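Mandelate racemase / muconate lactonizing enzyme, C-terminal domain protein (Pseudovibrio sp. JE062, PDB 4JHM) is of unknown specific function but belongs to the enolase superfamily, joining an alpha/beta N-terminal capping domain to a modified TIM-barrel domain. Local coordinates at residues E222-D227 and K231-L236; C170-D175 and P203-K208; V40-E45 and D108-D113. All coordinates share one frame; numbering follows the deposited sequence.

Interaction 1. Residues E222-D227 and K231-L236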
# COMPACT_ATOMS: atom_id res chain seq x y z
N GLU A 222 -15.53 12.59 -20.81
CA GLU A 222 -14.89 11.52 -21.55
C GLU A 222 -13.52 11.95 -22.07
O GLU A 222 -13.39 13.00 -22.70
CB GLU A 222 -15.80 11.08 -22.71
CG GLU A 222 -15.09 10.26 -23.79
CD GLU A 222 -16.04 9.75 -24.86
OE1 GLU A 222 -17.22 9.47 -24.54
OE2 GLU A 222 -15.59 9.63 -26.02
N ALA A 223 -12.51 11.13 -21.81
CA ALA A 223 -11.18 11.37 -22.36
C ALA A 223 -10.63 12.73 -21.94
O ALA A 223 -10.37 13.58 -22.79
CB ALA A 223 -11.22 11.26 -23.88
N PRO A 224 -10.48 12.95 -20.63
CA PRO A 224 -9.97 14.23 -20.14
C PRO A 224 -8.54 14.48 -20.61
O PRO A 224 -8.24 15.56 -21.11
CB PRO A 224 -10.02 14.08 -18.61
CG PRO A 224 -10.10 12.61 -18.35
CD PRO A 224 -10.80 12.02 -19.54
N VAL A 225 -7.69 13.47 -20.46
CA VAL A 225 -6.30 13.54 -20.90
C VAL A 225 -5.88 12.24 -21.59
O VAL A 225 -6.73 11.38 -21.88
CB VAL A 225 -5.36 13.83 -19.71
CG1 VAL A 225 -5.59 15.24 -19.19
CG2 VAL A 225 -5.57 12.83 -18.59
N SER A 226 -4.60 12.10 -21.88
CA SER A 226 -4.09 10.88 -22.49
C SER A 226 -4.49 9.69 -21.64
O SER A 226 -4.29 9.69 -20.43
CB SER A 226 -2.57 10.93 -22.59
OG SER A 226 -2.05 9.63 -22.83
N ASP A 227 -5.02 8.66 -22.29
CA ASP A 227 -5.46 7.46 -21.59
C ASP A 227 -4.33 6.80 -20.80
O ASP A 227 -4.59 6.02 -19.89
CB ASP A 227 -6.01 6.43 -22.58
CG ASP A 227 -7.44 6.69 -22.93
OD1 ASP A 227 -7.90 7.84 -22.75
OD2 ASP A 227 -8.12 5.73 -23.37
N LYS A 231 -2.09 8.00 -13.37
CA LYS A 231 -2.18 8.77 -12.12
C LYS A 231 -3.18 9.94 -12.19
O LYS A 231 -3.88 10.22 -11.21
CB LYS A 231 -0.79 9.27 -11.70
CG LYS A 231 -0.02 8.33 -10.78
CD LYS A 231 1.48 8.46 -11.01
CE LYS A 231 2.28 8.16 -9.75
NZ LYS A 231 2.43 9.37 -8.88
N THR A 232 -3.25 10.62 -13.33
CA THR A 232 -4.17 11.75 -13.48
C THR A 232 -5.61 11.28 -13.45
O THR A 232 -6.45 11.86 -12.74
CB THR A 232 -3.91 12.52 -14.78
OG1 THR A 232 -2.62 13.14 -14.72
CG2 THR A 232 -4.96 13.59 -14.98
N TYR A 233 -5.90 10.23 -14.22
CA TYR A 233 -7.22 9.61 -14.19
C TYR A 233 -7.59 9.20 -12.76
O TYR A 233 -8.70 9.46 -12.29
CB TYR A 233 -7.24 8.39 -15.10
CG TYR A 233 -7.74 8.65 -16.50
CD1 TYR A 233 -9.10 8.59 -16.79
CD2 TYR A 233 -6.86 8.91 -17.55
CE1 TYR A 233 -9.57 8.81 -18.07
CE2 TYR A 233 -7.33 9.13 -18.83
CZ TYR A 233 -8.69 9.08 -19.09
OH TYR A 233 -9.18 9.30 -20.36
N GLN A 234 -6.66 8.56 -12.06
CA GLN A 234 -6.88 8.15 -10.67
C GLN A 234 -7.29 9.33 -9.81
O GLN A 234 -8.17 9.20 -8.94
CB GLN A 234 -5.62 7.51 -10.09
CG GLN A 234 -5.36 6.10 -10.61
CD GLN A 234 -4.14 5.46 -9.98
OE1 GLN A 234 -3.06 6.04 -9.97
NE2 GLN A 234 -4.30 4.25 -9.46
N ARG A 235 -6.67 10.48 -10.05
CA ARG A 235 -6.89 11.67 -9.23
C ARG A 235 -8.23 12.36 -9.57
O ARG A 235 -8.93 12.85 -8.69
CB ARG A 235 -5.70 12.62 -9.38
CG ARG A 235 -5.98 14.08 -9.07
CD ARG A 235 -4.74 14.93 -9.30
NE ARG A 235 -4.09 15.30 -8.05
CZ ARG A 235 -4.11 16.52 -7.54
NH1 ARG A 235 -3.51 16.77 -6.39
NH2 ARG A 235 -4.75 17.50 -8.17
N LEU A 236 -8.59 12.36 -10.85
CA LEU A 236 -9.92 12.84 -11.25
C LEU A 236 -11.04 12.02 -10.61
O LEU A 236 -12.00 12.57 -10.06
CB LEU A 236 -10.08 12.80 -12.77
CG LEU A 236 -9.37 13.92 -13.53
CD1 LEU A 236 -9.47 13.70 -15.02
CD2 LEU A 236 -9.95 15.27 -13.13
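With chi1 at -94°, Tyr233 sends its ring from helix 230-239 back onto the loop that leads into it, against Pro224, with its edge turned to Ser226. Thr232, one residue earlier, holds CG2 anti to its backbone N (OG1 turns to Asp229), and this methyl meets Val225 CG2 at 3.7 Å. The Tyr233 ring does most of the touching, chiefly with Pro224. Pro224 and the tyrosine cross at about a right angle: Pro224 CG stands over the ring in a CH-pi contact, 4.2 Å from the Tyr233 centroid and 29° off its normal, hence off-centre. The same CG also reaches Leu236 CD1 at 3.6 Å, so one atom serves both the ring and the leucine.

This is a beta-alpha unit of the TIM barrel: strand 220-222 runs out at its C-terminal end, and the loop 222-227 folds back against the helix that follows. Ile244 of the next strand, 243-245, packs on Pro224, Tyr233 and Leu236 alike.

The phenol end is polar. Ser226 O lies in the ring plane at its edge, 3.5 Å from Tyr233 CE2. Asp227 points its CB away from the helix, yet its carboxylate bends round, the plane 88° from the ring's, and brings OD1 to 3.1 Å from Tyr233 OH. That same OD1 accepts a hydrogen bond from His247 N.

Interaction 2. Residues C170-D175 and P203-K208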
# COMPACT_ATOMS: atom_id res chain seq x y z
N CYS A 170 -11.77 21.10 -27.66
CA CYS A 170 -10.68 20.43 -26.97
C CYS A 170 -9.58 21.42 -26.62
O CYS A 170 -8.40 21.08 -26.56
CB CYS A 170 -10.14 19.28 -27.81
SG CYS A 170 -11.41 18.05 -28.19
N VAL A 171 -10.00 22.66 -26.38
CA VAL A 171 -9.14 23.73 -25.90
C VAL A 171 -9.85 24.37 -24.71
O VAL A 171 -10.73 25.21 -24.87
CB VAL A 171 -8.87 24.77 -27.01
CG1 VAL A 171 -8.15 25.99 -26.46
CG2 VAL A 171 -8.08 24.14 -28.15
N TYR A 172 -9.47 23.95 -23.51
CA TYR A 172 -10.10 24.42 -22.27
C TYR A 172 -10.77 25.79 -22.40
O TYR A 172 -11.94 25.94 -22.07
CB TYR A 172 -9.07 24.44 -21.14
CG TYR A 172 -9.64 24.85 -19.81
CD1 TYR A 172 -10.65 24.11 -19.22
CD2 TYR A 172 -9.17 25.97 -19.14
CE1 TYR A 172 -11.19 24.49 -18.00
CE2 TYR A 172 -9.70 26.35 -17.93
CZ TYR A 172 -10.71 25.61 -17.36
OH TYR A 172 -11.24 25.99 -16.15
N ASP A 173 -10.03 26.79 -22.87
CA ASP A 173 -10.54 28.16 -22.92
C ASP A 173 -11.81 28.30 -23.76
O ASP A 173 -12.81 28.85 -23.29
CB ASP A 173 -9.47 29.11 -23.44
CG ASP A 173 -8.24 29.11 -22.56
OD1 ASP A 173 -8.36 29.51 -21.38
OD2 ASP A 173 -7.16 28.71 -23.05
N LYS A 174 -11.77 27.81 -25.00
CA LYS A 174 -12.95 27.84 -25.87
C LYS A 174 -14.05 26.91 -25.37
O LYS A 174 -15.23 27.24 -25.41
CB LYS A 174 -12.55 27.48 -27.31
CG LYS A 174 -11.59 28.48 -27.94
CD LYS A 174 -11.00 27.98 -29.24
CE LYS A 174 -12.01 28.04 -30.38
NZ LYS A 174 -11.44 27.54 -31.66
N ASP A 175 -13.65 25.74 -24.87
CA ASP A 175 -14.60 24.79 -24.31
C ASP A 175 -15.35 25.36 -23.11
O ASP A 175 -16.49 24.98 -22.85
CB ASP A 175 -13.89 23.51 -23.90
CG ASP A 175 -13.37 22.73 -25.09
OD1 ASP A 175 -13.70 23.09 -26.24
OD2 ASP A 175 -12.63 21.74 -24.88
N PRO A 203 -3.73 18.04 -17.14
CA PRO A 203 -4.22 17.59 -15.84
C PRO A 203 -4.95 18.68 -15.05
O PRO A 203 -6.03 18.44 -14.53
CB PRO A 203 -2.94 17.18 -15.13
CG PRO A 203 -2.08 16.65 -16.23
CD PRO A 203 -2.46 17.38 -17.49
N GLU A 204 -4.36 19.88 -14.99
CA GLU A 204 -4.94 21.00 -14.25
C GLU A 204 -6.26 21.44 -14.87
O GLU A 204 -7.24 21.69 -14.16
CB GLU A 204 -3.96 22.19 -14.22
CG GLU A 204 -2.63 21.89 -13.54
CD GLU A 204 -1.71 21.00 -14.37
OE1 GLU A 204 -1.99 20.77 -15.57
OE2 GLU A 204 -0.69 20.53 -13.81
N GLN A 205 -6.28 21.54 -16.19
CA GLN A 205 -7.50 21.88 -16.92
C GLN A 205 -8.55 20.80 -16.72
O GLN A 205 -9.73 21.09 -16.50
CB GLN A 205 -7.19 22.06 -18.41
CG GLN A 205 -6.37 23.31 -18.71
CD GLN A 205 -5.76 23.33 -20.10
OE1 GLN A 205 -6.11 22.53 -20.97
NE2 GLN A 205 -4.83 24.25 -20.31
N ALA A 206 -8.13 19.54 -16.79
CA ALA A 206 -9.04 18.42 -16.64
C ALA A 206 -9.75 18.52 -15.31
O ALA A 206 -10.97 18.40 -15.24
CB ALA A 206 -8.28 17.11 -16.74
N MSE A 207 -8.98 18.76 -14.25
CA MSE A 207 -9.55 18.86 -12.91
C MSE A 207 -10.45 20.05 -12.80
O MSE A 207 -11.47 20.00 -12.12
CB MSE A 207 -8.44 18.94 -11.87
CG MSE A 207 -9.02 19.03 -10.46
SE MSE A 207 -9.93 17.36 -9.95
CE MSE A 207 -8.32 16.32 -9.51
N LYS A 208 -10.10 21.14 -13.46
CA LYS A 208 -10.91 22.35 -13.37
C LYS A 208 -12.29 22.12 -13.99
O LYS A 208 -13.31 22.49 -13.42
CB LYS A 208 -10.20 23.50 -14.07
CG LYS A 208 -10.41 24.85 -13.40
CD LYS A 208 -9.25 25.22 -12.50
CE LYS A 208 -8.07 25.76 -13.30
NZ LYS A 208 -7.10 26.49 -12.43
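Packing comes first here, and Tyr172 and Gln205 supply the bulk of it. Tyr172 holds CG anti to the backbone N, chi1 -177°, which lays its ring across the flank of helix 203-215. Gln205 CB comes over one face of that ring. Beyond CG the glutamine chain runs extended past the root of the tyrosine, with CG 3.8 Å from Tyr172 CG and OE1 3.5 Å from Tyr172 CB. The amide plane is nearly parallel to the ring, 11° apart, but the amide sits by Tyr172 CB and not over the ring, and the side chains themselves cross at a slant. At the far end of the ring Lys208 crosses at about a right angle and touches through its aliphatic part, Lys208 CB being 3.9 Å from Tyr172 CZ.

Both helices belong to the outer layer of the TIM barrel. Strand 163-167, helix 172-186 and strand 192-196 form a beta-alpha-beta crossover between parallel neighbours, and helix 203-215 follows as the next one round, so the contact joins two successive barrel helices near their N-terminal ends, at the surface.

Hydrogen bonds run beside the contact and not across it. Asp175 turns back on the start of its own helix: OD1 takes a weak bond from Cys170 N at 3.1 Å, and OD2 pairs with Tyr201 OH. On the other helix, Thr202 OG1 accepts Gln205 N. The bent chain of Lys208 carries its charge away from the tyrosine, and NZ bonds to Asn217 OD1 of a second subunit.

Interaction 3. Residues V40-E45 and D108-D113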
# COMPACT_ATOMS: atom_id res chain seq x y z
N VAL A 40 -16.18 -6.57 -43.94
CA VAL A 40 -15.84 -7.97 -44.19
C VAL A 40 -17.12 -8.76 -44.37
O VAL A 40 -17.96 -8.81 -43.47
CB VAL A 40 -15.07 -8.58 -43.01
CG1 VAL A 40 -14.83 -10.06 -43.26
CG2 VAL A 40 -13.76 -7.86 -42.78
N ARG A 41 -17.28 -9.37 -45.55
CA ARG A 41 -18.43 -10.22 -45.81
C ARG A 41 -17.99 -11.68 -45.94
O ARG A 41 -17.28 -12.03 -46.88
CB ARG A 41 -19.17 -9.78 -47.07
CG ARG A 41 -20.66 -10.06 -47.02
CD ARG A 41 -21.19 -10.70 -48.28
NE ARG A 41 -21.41 -9.74 -49.36
CZ ARG A 41 -22.26 -9.93 -50.36
NH1 ARG A 41 -23.00 -11.03 -50.42
NH2 ARG A 41 -22.40 -9.01 -51.31
N LEU A 42 -18.42 -12.52 -45.01
CA LEU A 42 -18.04 -13.93 -45.02
C LEU A 42 -19.14 -14.78 -45.64
O LEU A 42 -20.32 -14.55 -45.39
CB LEU A 42 -17.78 -14.42 -43.60
CG LEU A 42 -16.68 -13.71 -42.80
CD1 LEU A 42 -16.72 -14.18 -41.35
CD2 LEU A 42 -15.31 -13.96 -43.40
N PHE A 43 -18.74 -15.76 -46.44
CA PHE A 43 -19.67 -16.71 -47.03
C PHE A 43 -19.41 -18.11 -46.46
O PHE A 43 -18.34 -18.38 -45.93
CB PHE A 43 -19.50 -16.75 -48.55
CG PHE A 43 -19.93 -15.49 -49.25
CD1 PHE A 43 -21.26 -15.30 -49.60
CD2 PHE A 43 -19.01 -14.51 -49.59
CE1 PHE A 43 -21.67 -14.15 -50.26
CE2 PHE A 43 -19.41 -13.36 -50.25
CZ PHE A 43 -20.73 -13.18 -50.59
N THR A 44 -20.41 -18.99 -46.57
CA THR A 44 -20.29 -20.35 -46.07
C THR A 44 -20.68 -21.39 -47.13
O THR A 44 -20.92 -21.05 -48.28
CB THR A 44 -21.17 -20.56 -44.82
OG1 THR A 44 -22.52 -20.18 -45.11
CG2 THR A 44 -20.66 -19.72 -43.66
N GLU A 45 -20.73 -22.66 -46.72
CA GLU A 45 -21.08 -23.74 -47.63
C GLU A 45 -22.55 -23.71 -48.02
O GLU A 45 -22.91 -24.09 -49.14
CB GLU A 45 -20.74 -25.10 -47.01
CG GLU A 45 -19.25 -25.38 -46.85
CD GLU A 45 -18.56 -25.72 -48.16
OE1 GLU A 45 -17.72 -26.64 -48.16
OE2 GLU A 45 -18.85 -25.07 -49.18
N ASP A 108 -14.27 -11.39 -36.47
CA ASP A 108 -14.93 -12.02 -35.33
C ASP A 108 -16.42 -11.69 -35.35
O ASP A 108 -17.26 -12.56 -35.18
CB ASP A 108 -14.31 -11.54 -34.01
CG ASP A 108 -15.13 -11.94 -32.79
OD1 ASP A 108 -16.13 -11.26 -32.50
OD2 ASP A 108 -14.76 -12.93 -32.12
N ILE A 109 -16.72 -10.42 -35.58
CA ILE A 109 -18.09 -9.94 -35.58
C ILE A 109 -18.91 -10.65 -36.65
O ILE A 109 -20.05 -11.06 -36.40
CB ILE A 109 -18.13 -8.42 -35.82
CG1 ILE A 109 -17.62 -7.68 -34.57
CG2 ILE A 109 -19.55 -7.96 -36.13
CD1 ILE A 109 -17.22 -6.25 -34.83
N ALA A 110 -18.33 -10.81 -37.83
CA ALA A 110 -19.00 -11.46 -38.94
C ALA A 110 -19.33 -12.92 -38.63
O ALA A 110 -20.28 -13.48 -39.19
CB ALA A 110 -18.14 -11.37 -40.19
N ALA A 111 -18.56 -13.54 -37.75
CA ALA A 111 -18.83 -14.92 -37.35
C ALA A 111 -20.05 -14.97 -36.45
O ALA A 111 -20.89 -15.86 -36.58
CB ALA A 111 -17.63 -15.52 -36.64
N TRP A 112 -20.15 -14.01 -35.53
CA TRP A 112 -21.31 -13.92 -34.64
C TRP A 112 -22.59 -13.66 -35.45
O TRP A 112 -23.65 -14.18 -35.12
CB TRP A 112 -21.12 -12.84 -33.58
CG TRP A 112 -20.35 -13.29 -32.37
CD1 TRP A 112 -19.04 -13.06 -32.10
CD2 TRP A 112 -20.85 -14.07 -31.27
NE1 TRP A 112 -18.69 -13.63 -30.91
CE2 TRP A 112 -19.79 -14.26 -30.38
CE3 TRP A 112 -22.10 -14.61 -30.96
CZ2 TRP A 112 -19.93 -14.97 -29.19
CZ3 TRP A 112 -22.24 -15.32 -29.78
CH2 TRP A 112 -21.16 -15.50 -28.91
N ASP A 113 -22.47 -12.86 -36.51
CA ASP A 113 -23.61 -12.55 -37.37
C ASP A 113 -24.16 -13.82 -38.03
O ASP A 113 -25.38 -14.02 -38.09
CB ASP A 113 -23.19 -11.54 -38.45
CG ASP A 113 -24.35 -11.07 -39.32
OD1 ASP A 113 -25.51 -11.04 -38.83
OD2 ASP A 113 -24.11 -10.72 -40.49
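No flat group comes between Leu42 and Ala110, the pair that makes this contact; the ring nearby, Trp112, is turned to another side of helix 100-119. Asp108 OD1 lies in the indole plane at its edge, Trp112 NE1 bonds to Thr280 OG1, and Lys115 makes a cation-pi contact with the ring. The setting is the N-terminal capping domain of the enolase superfamily, an antiparallel sheet with helices packed against it. Strand 34-44 is an inner strand of that sheet, flanked by strands 50-58 and 8-16, and helix 100-119 passes over its face.

Strand and helix cross at -46°, their axes 8.4 Å apart at the closest point. Such a near approach fits the small residue on the helix side: Ala110 offers just its CB, and Leu42 CA and Ala110 CA are 6.6 Å apart. Leu42, with chi1 at -59°, holds CG beside its backbone N and reaches toward the helix, where CD1 meets Ala110 CB at 3.4 Å. Leu42 also packs on Val11 of strand 8-16. Val40, two residues earlier on the same face, adds a looser touch, its carbonyl O 4.2 Å from Ala110 CB. The contact is apolar and buried, and beyond Ala110 the leucine's CD1 goes on to within 4.1 Å of Ala111 N.

How the interactions relate
Interactions 1 and 2 are neighbours in the barrel domain, their centres about 12 Å apart, and they touch: selenomethionine Met207 packs on Arg235 and Leu236, with Met207 CA 3.6 Å from Leu236 CD2. Together they join helices 172-186, 203-215 and 230-239, successive in the chain, round the barrel, and both reach a second subunit. Interaction 3 stands apart in the capping domain, on the opposite side of the chain's centre; its centre lies about 37 Å from that of interaction 1 and about 43 Å from that of interaction 2. In this superfamily the active site forms between the capping domain and the C-terminal ends of the barrel strands, where segment 222-227 of interaction 1 begins.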